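Local structure of SIR4-interacting protein SIF2 (Saccharomyces cerevisiae, 1R5M) at residues K226-V231 with K242-H247; P249-E254 with L263-D268; T270-H275 with C284-S289. The protein acts as a WD40-repeat transcriptional corepressor in the yeast Set3 complex and antagonizes telomeric silencing. All blocks are in the same frame, centred on the assembly; numbering follows the deposited sequence.

Contact 1. Residues K226-V231 with K242-H247; sequences KGAIFV and KLIGHH
Ile229 and Leu243 join the last two strands, 229-233 and 241-243, of one four-stranded blade of a WD40 beta-propeller, in an antiparallel hydrogen-bonded pair. Leu243 N reaches Ile229 O at 2.8 Å in the carbonyl plane, almost straight at 176°. The return bond, Ile229 N to Leu243 O, is longer at 3.0 Å, and its donor is tilted from the plane. On the same face the branched side chains meet, Ile229 CB lying 3.9 Å from Leu243 CB, while Val231 CG2 packs on Leu243 CG. The other face carries Phe230 and Lys242, which run side by side in the same direction. The lysine chain, extended beyond CG, runs along one face of the ring, and Lys242 CE comes within 3.7 Å of Phe230 CZ, a CH-pi contact offset toward the rim. Ile244 turns CD1 back toward the partner strand (chi2 -60°), so tightly that it sits 3.4 Å from Ala228 CB; alanine fits this narrow place. Farther on the strands part, and one water bridges them, donating to Gly227 O (2.7 Å) and Leu243 O and accepting from His246 N. At its backbone angles a side chain at Gly227 would press on the carbonyl oxygen before it and on His246 O, so this place calls for glycine. His246, of the Gly-His pair characteristic of WD repeats, sends its ring onward to Ser264 and Asp268. The chemistry is thus divided by face: buried aliphatic branches on one, and on the other a lysine whose methylenes, probably polarised by the ammonium, shield an aromatic ring.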
# COMPACT_ATOMS: atom_id res chain seq x y z
N LYS A 226 9.32 -11.17 17.02
CA LYS A 226 8.23 -12.09 17.34
C LYS A 226 6.81 -11.55 17.17
O LYS A 226 5.93 -11.83 18.00
CB LYS A 226 8.40 -12.60 18.78
CG LYS A 226 9.77 -13.18 19.08
CD LYS A 226 9.88 -13.55 20.55
CE LYS A 226 11.25 -14.10 20.90
NZ LYS A 226 11.36 -14.44 22.34
N GLY A 227 6.57 -10.79 16.11
CA GLY A 227 5.24 -10.27 15.86
C GLY A 227 4.81 -9.04 16.64
O GLY A 227 3.69 -8.55 16.48
N ALA A 228 5.68 -8.52 17.50
CA ALA A 228 5.33 -7.35 18.28
C ALA A 228 5.36 -6.12 17.38
O ALA A 228 5.99 -6.12 16.33
CB ALA A 228 6.32 -7.16 19.43
N ILE A 229 4.64 -5.08 17.79
CA ILE A 229 4.61 -3.81 17.07
C ILE A 229 5.11 -2.78 18.08
O ILE A 229 4.50 -2.60 19.13
CB ILE A 229 3.19 -3.43 16.61
CG1 ILE A 229 2.67 -4.47 15.60
CG2 ILE A 229 3.20 -2.04 15.97
CD1 ILE A 229 1.16 -4.43 15.40
N PHE A 230 6.23 -2.13 17.76
CA PHE A 230 6.81 -1.14 18.65
C PHE A 230 6.28 0.26 18.35
O PHE A 230 6.15 0.65 17.19
CB PHE A 230 8.34 -1.14 18.51
CG PHE A 230 9.02 -2.29 19.22
CD1 PHE A 230 8.34 -3.47 19.51
CD2 PHE A 230 10.36 -2.19 19.58
CE1 PHE A 230 8.99 -4.53 20.15
CE2 PHE A 230 11.02 -3.24 20.21
CZ PHE A 230 10.33 -4.42 20.50
N VAL A 231 5.98 1.02 19.41
CA VAL A 231 5.47 2.38 19.26
C VAL A 231 6.58 3.35 19.65
O VAL A 231 7.26 3.15 20.66
CB VAL A 231 4.24 2.63 20.16
CG1 VAL A 231 3.61 3.97 19.82
CG2 VAL A 231 3.23 1.49 20.00
N LYS A 242 4.68 -1.13 23.51
CA LYS A 242 4.78 -2.30 22.65
C LYS A 242 3.42 -2.97 22.56
O LYS A 242 2.78 -3.24 23.58
CB LYS A 242 5.83 -3.27 23.20
CG LYS A 242 7.23 -2.67 23.25
CD LYS A 242 8.26 -3.67 23.77
CE LYS A 242 9.64 -3.04 23.83
NZ LYS A 242 10.67 -4.00 24.32
N LEU A 243 2.98 -3.22 21.34
CA LEU A 243 1.70 -3.87 21.09
C LEU A 243 1.98 -5.35 20.86
O LEU A 243 2.52 -5.73 19.82
CB LEU A 243 1.04 -3.23 19.86
CG LEU A 243 0.99 -1.70 19.92
CD1 LEU A 243 0.29 -1.15 18.68
CD2 LEU A 243 0.27 -1.24 21.18
N ILE A 244 1.63 -6.17 21.84
CA ILE A 244 1.87 -7.60 21.78
C ILE A 244 0.61 -8.39 21.47
O ILE A 244 -0.43 -8.18 22.09
CB ILE A 244 2.46 -8.12 23.11
CG1 ILE A 244 3.71 -7.32 23.48
CG2 ILE A 244 2.79 -9.60 23.00
CD1 ILE A 244 4.83 -7.40 22.46
N GLY A 245 0.71 -9.31 20.52
CA GLY A 245 -0.45 -10.12 20.15
C GLY A 245 -0.22 -11.01 18.95
O GLY A 245 -0.55 -12.20 18.98
N HIS A 246 0.35 -10.46 17.88
CA HIS A 246 0.60 -11.25 16.68
C HIS A 246 1.68 -12.31 16.88
O HIS A 246 2.58 -12.13 17.71
CB HIS A 246 0.99 -10.33 15.51
CG HIS A 246 -0.16 -9.58 14.93
ND1 HIS A 246 -1.24 -10.21 14.35
CD2 HIS A 246 -0.39 -8.25 14.82
CE1 HIS A 246 -2.09 -9.30 13.90
NE2 HIS A 246 -1.60 -8.10 14.17
N HIS A 247 1.59 -13.40 16.13
CA HIS A 247 2.55 -14.49 16.23
C HIS A 247 3.36 -14.66 14.95
O HIS A 247 4.01 -15.69 14.75
CB HIS A 247 1.84 -15.81 16.54
CG HIS A 247 0.92 -15.74 17.72
ND1 HIS A 247 -0.27 -15.06 17.69
CD2 HIS A 247 1.03 -16.27 18.96
CE1 HIS A 247 -0.87 -15.17 18.87
NE2 HIS A 247 -0.10 -15.90 19.66
O HOH W 1 1.42 -7.70 17.72

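Contact 2. Residues P249-E254 with L263-D268; sequences PISVLE and LSASDD
Val252 and Ser251 both stand opposite Ala265, making a classic beta bulge in the antiparallel hairpin of strands 250-256 and 261-266, the first two strands of a WD40 blade, 250-256 being the one nearest the propeller axis. Ala265 O serves both residues: Ser251 N approaches at 2.9 Å from above the carbonyl plane, and Val252 N adds a weak bond. Ala265 N in turn donates to Val252 O. The small methyl suits this spot, since Ala265 CB is pressed to 3.5 Å from Val252 CB and is also met by Ser251 OG. Toward the start of the hairpin, Pro249 O accepts from Asp267 N at 2.9 Å, nearly along the C=O axis. Ser266 OG lies equally near this oxygen, anti to its own backbone N (chi1 169°), with Gly248 O, a weaker partner, also near the hydroxyl, so that its proton is not settled. The proline ring and the aspartate side chain cross at about a right angle, with Asp267 OD2 3.5 Å from Pro249 CB. On the face shared by Leu253 and Ser264, the leucine turns CD2 to within 3.7 Å of Ser264 CB.

A second shell sets these groups in place. Ser251 OG bonds to Ile292 O of the next blade, and Leu253 N to Asp211 OD2 of the preceding one. The hydroxyl of Ser264 meets His246 NE2 and Trp274 NE1, and Asp268 OD2 meets His246 ND1; together these four form the His-Ser-Asp-Trp tetrad characteristic of WD repeats. A serine is short enough to lie between both rings. At the far end Glu254 O takes two donors, Leu263 N at 2.8 Å and the indole NE1 of Trp297.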
# COMPACT_ATOMS: atom_id res chain seq x y z
N PRO A 249 5.19 -12.26 11.23
CA PRO A 249 5.57 -10.97 10.64
C PRO A 249 4.37 -10.06 10.38
O PRO A 249 3.27 -10.52 10.06
CB PRO A 249 6.28 -11.37 9.36
CG PRO A 249 6.96 -12.65 9.77
CD PRO A 249 5.87 -13.36 10.52
N ILE A 250 4.59 -8.75 10.52
CA ILE A 250 3.55 -7.75 10.32
C ILE A 250 3.51 -7.34 8.85
O ILE A 250 4.47 -6.78 8.33
CB ILE A 250 3.81 -6.52 11.21
CG1 ILE A 250 3.94 -6.94 12.68
CG2 ILE A 250 2.69 -5.51 11.04
CD1 ILE A 250 2.71 -7.66 13.23
N SER A 251 2.38 -7.61 8.20
CA SER A 251 2.22 -7.32 6.78
C SER A 251 1.52 -6.00 6.48
O SER A 251 1.69 -5.43 5.40
CB SER A 251 1.45 -8.45 6.11
OG SER A 251 0.19 -8.63 6.72
N VAL A 252 0.74 -5.50 7.44
CA VAL A 252 -0.01 -4.27 7.24
C VAL A 252 -0.14 -3.46 8.52
O VAL A 252 -0.38 -4.02 9.59
CB VAL A 252 -1.46 -4.55 6.76
CG1 VAL A 252 -2.19 -3.24 6.48
CG2 VAL A 252 -1.44 -5.44 5.52
N LEU A 253 0.02 -2.15 8.40
CA LEU A 253 -0.16 -1.22 9.52
C LEU A 253 -0.87 -0.01 8.93
O LEU A 253 -0.31 0.72 8.10
CB LEU A 253 1.18 -0.83 10.14
CG LEU A 253 1.85 -1.93 10.97
CD1 LEU A 253 3.25 -1.51 11.34
CD2 LEU A 253 1.03 -2.20 12.23
N GLU A 254 -2.12 0.19 9.35
CA GLU A 254 -2.95 1.30 8.88
C GLU A 254 -3.65 2.00 10.03
O GLU A 254 -4.47 1.40 10.73
CB GLU A 254 -4.00 0.78 7.89
CG GLU A 254 -3.46 0.28 6.56
CD GLU A 254 -2.99 1.41 5.66
OE1 GLU A 254 -3.20 2.59 6.01
OE2 GLU A 254 -2.41 1.11 4.60
N LEU A 263 -4.92 -0.51 12.68
CA LEU A 263 -5.26 -1.81 12.11
C LEU A 263 -3.95 -2.48 11.74
O LEU A 263 -3.10 -1.87 11.10
CB LEU A 263 -6.12 -1.64 10.85
CG LEU A 263 -6.16 -2.84 9.89
CD1 LEU A 263 -6.92 -4.00 10.52
CD2 LEU A 263 -6.83 -2.42 8.60
N SER A 264 -3.77 -3.73 12.16
CA SER A 264 -2.57 -4.47 11.79
C SER A 264 -2.97 -5.81 11.20
O SER A 264 -4.02 -6.36 11.53
CB SER A 264 -1.66 -4.68 13.01
OG SER A 264 -2.30 -5.47 14.01
N ALA A 265 -2.15 -6.32 10.29
CA ALA A 265 -2.39 -7.63 9.68
C ALA A 265 -1.08 -8.38 9.80
O ALA A 265 -0.01 -7.76 9.81
CB ALA A 265 -2.80 -7.49 8.22
N SER A 266 -1.15 -9.70 9.87
CA SER A 266 0.05 -10.50 10.04
C SER A 266 0.05 -11.78 9.23
O SER A 266 -0.98 -12.23 8.74
CB SER A 266 0.22 -10.83 11.52
OG SER A 266 1.22 -11.81 11.74
N ASP A 267 1.24 -12.36 9.08
CA ASP A 267 1.39 -13.62 8.37
C ASP A 267 0.65 -14.68 9.19
O ASP A 267 0.35 -15.76 8.67
CB ASP A 267 2.86 -14.03 8.26
CG ASP A 267 3.62 -13.23 7.21
OD1 ASP A 267 3.02 -12.35 6.57
OD2 ASP A 267 4.83 -13.49 7.04
N ASP A 268 0.37 -14.38 10.45
CA ASP A 268 -0.32 -15.33 11.32
C ASP A 268 -1.79 -15.51 10.95
O ASP A 268 -2.51 -16.24 11.62
CB ASP A 268 -0.16 -14.96 12.81
CG ASP A 268 -0.94 -13.71 13.24
OD1 ASP A 268 -1.80 -13.22 12.48
OD2 ASP A 268 -0.69 -13.23 14.37

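Contact 3. Residues T270-H275 with C284-S289; sequences TLRIWH and CFYGHS. Unlike the reference sequence in segment 284-289: Cys284 (reference Ser).
Cys284 SG sits over the centre of one face of the Arg272 guanidinium, 3.5 Å from Arg272 CZ. The arginine chain runs extended from CG to NE and then turns at the end (chi4 -88°), which presents the flat group to the sulphur; Cys284, a position that is serine in the reference sequence, offers a large polarisable atom for this. Arg272 NH1 finds its polar partner in Ser281 OG. The Phe285 ring has Leu271 CB at its edge, near the ring plane, 4.3 Å from Phe285 CD1. Ile273 CG1 approaches the same ring obliquely, at 4.1 Å from Phe285 CE1. Tyr286 and Thr270 lie side by side and point the same way, the methyl Thr270 CG2 reaching Tyr286 CD2 at 3.6 Å. With its methyl given to the tyrosine, the threonine has OG1 left to bond Asp268 OD1.

Behind these groups the backbones form one antiparallel hydrogen-bonded pair. Phe285 N donates to Leu271 O at 2.8 Å, whereas the return bond from Leu271 N to Phe285 O stretches to 3.3 Å. The side chains of Leu271 and Phe285 share a face suited to large apolar residues, while Arg272 and Cys284 occupy the other.

Strand 271-274 runs between 261-266 and the outermost strand 283-285 of its propeller blade. Leu271 and Ile273 press on Val303 of strand 302-307, and the Phe285 ring meets that of Trp315 from strand 311-316, so that the face bearing Leu271, Ile273 and Phe285 is packed against the next blade.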
# COMPACT_ATOMS: atom_id res chain seq x y z
N THR A 270 -4.24 -13.24 11.00
CA THR A 270 -5.21 -12.46 11.75
C THR A 270 -5.04 -10.96 11.57
O THR A 270 -3.99 -10.48 11.14
CB THR A 270 -5.12 -12.71 13.26
OG1 THR A 270 -3.90 -12.16 13.77
CG2 THR A 270 -5.17 -14.20 13.57
N LEU A 271 -6.11 -10.25 11.91
CA LEU A 271 -6.11 -8.80 11.90
C LEU A 271 -6.29 -8.42 13.36
O LEU A 271 -7.01 -9.10 14.10
CB LEU A 271 -7.30 -8.22 11.14
CG LEU A 271 -7.43 -8.44 9.64
CD1 LEU A 271 -8.64 -7.67 9.15
CD2 LEU A 271 -6.17 -7.97 8.94
N ARG A 272 -5.65 -7.34 13.78
CA ARG A 272 -5.83 -6.86 15.14
C ARG A 272 -6.12 -5.36 15.06
O ARG A 272 -5.66 -4.68 14.13
CB ARG A 272 -4.61 -7.15 16.01
CG ARG A 272 -4.59 -8.59 16.55
CD ARG A 272 -3.35 -8.87 17.40
NE ARG A 272 -3.27 -10.27 17.83
CZ ARG A 272 -3.83 -10.76 18.94
NH1 ARG A 272 -4.51 -9.97 19.75
NH2 ARG A 272 -3.69 -12.05 19.24
N ILE A 273 -6.91 -4.87 16.00
CA ILE A 273 -7.27 -3.46 16.08
C ILE A 273 -6.71 -2.99 17.42
O ILE A 273 -6.98 -3.61 18.45
CB ILE A 273 -8.81 -3.26 16.07
CG1 ILE A 273 -9.42 -3.88 14.81
CG2 ILE A 273 -9.13 -1.78 16.15
CD1 ILE A 273 -8.96 -3.26 13.51
N TRP A 274 -5.94 -1.91 17.41
CA TRP A 274 -5.33 -1.42 18.64
C TRP A 274 -5.77 -0.03 19.04
O TRP A 274 -5.81 0.89 18.21
CB TRP A 274 -3.80 -1.42 18.53
CG TRP A 274 -3.22 -2.67 17.95
CD1 TRP A 274 -3.14 -3.00 16.62
CD2 TRP A 274 -2.61 -3.74 18.67
NE1 TRP A 274 -2.53 -4.22 16.48
CE2 TRP A 274 -2.19 -4.70 17.72
CE3 TRP A 274 -2.39 -4.00 20.03
CZ2 TRP A 274 -1.56 -5.89 18.08
CZ3 TRP A 274 -1.75 -5.19 20.39
CH2 TRP A 274 -1.35 -6.12 19.42
N HIS A 275 -6.08 0.13 20.32
CA HIS A 275 -6.49 1.41 20.88
C HIS A 275 -5.43 1.92 21.85
O HIS A 275 -5.07 3.10 21.81
CB HIS A 275 -7.81 1.26 21.64
CG HIS A 275 -8.06 2.34 22.64
ND1 HIS A 275 -8.35 3.64 22.28
CD2 HIS A 275 -8.02 2.32 23.99
CE1 HIS A 275 -8.49 4.37 23.37
NE2 HIS A 275 -8.29 3.60 24.42
N CYS A 284 -9.42 -8.84 17.58
CA CYS A 284 -8.55 -9.80 16.92
C CYS A 284 -9.48 -10.65 16.07
O CYS A 284 -10.34 -11.35 16.60
CB CYS A 284 -7.81 -10.69 17.92
SG CYS A 284 -6.64 -11.81 17.10
N PHE A 285 -9.32 -10.56 14.75
CA PHE A 285 -10.17 -11.29 13.82
C PHE A 285 -9.52 -12.52 13.19
O PHE A 285 -8.55 -12.40 12.43
CB PHE A 285 -10.66 -10.35 12.71
CG PHE A 285 -11.52 -9.22 13.21
CD1 PHE A 285 -11.12 -7.89 13.04
CD2 PHE A 285 -12.73 -9.47 13.85
CE1 PHE A 285 -11.91 -6.84 13.49
CE2 PHE A 285 -13.52 -8.43 14.31
CZ PHE A 285 -13.12 -7.11 14.14
N TYR A 286 -10.07 -13.68 13.51
CA TYR A 286 -9.61 -14.96 12.97
C TYR A 286 -10.53 -15.36 11.82
O TYR A 286 -11.71 -15.02 11.81
CB TYR A 286 -9.69 -16.08 14.02
CG TYR A 286 -8.75 -15.94 15.19
CD1 TYR A 286 -9.14 -15.27 16.35
CD2 TYR A 286 -7.46 -16.47 15.14
CE1 TYR A 286 -8.27 -15.14 17.43
CE2 TYR A 286 -6.59 -16.35 16.21
CZ TYR A 286 -6.99 -15.68 17.35
OH TYR A 286 -6.12 -15.55 18.41
N GLY A 287 -9.98 -16.08 10.85
CA GLY A 287 -10.78 -16.51 9.72
C GLY A 287 -9.94 -16.89 8.53
O GLY A 287 -10.13 -17.94 7.92
N HIS A 288 -9.00 -16.01 8.17
CA HIS A 288 -8.13 -16.28 7.04
C HIS A 288 -7.30 -17.52 7.35
O HIS A 288 -6.82 -17.70 8.47
CB HIS A 288 -7.23 -15.08 6.77
CG HIS A 288 -7.90 -13.98 6.02
ND1 HIS A 288 -8.40 -14.15 4.74
CD2 HIS A 288 -8.15 -12.69 6.35
CE1 HIS A 288 -8.93 -13.02 4.32
NE2 HIS A 288 -8.79 -12.11 5.27
N SER A 289 -7.14 -18.39 6.35
CA SER A 289 -6.38 -19.62 6.52
C SER A 289 -4.93 -19.50 6.06
O SER A 289 -4.15 -20.44 6.22
CB SER A 289 -7.07 -20.76 5.78
OG SER A 289 -7.18 -20.48 4.39

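Along the chain the three contacts come in series, none nested within or crossing another. Contact 1 closes the loop between the third and outermost strands of one propeller blade. The chain then passes through Gly245 and His246 into the innermost strand of the next blade, where contact 2 closes its first hairpin. Contact 3 closes that blade's last hairpin, strand 271-274 lying beside 261-266 in the same sheet. Trp274 of contact 3 bonds Ser264 of contact 2, which bonds His246 of contact 1, which in turn bonds Asp268 of contact 2, tying the link between blades to the sheet that follows. After contact 3, His288 makes analogous bonds to Ser305 and Asp309.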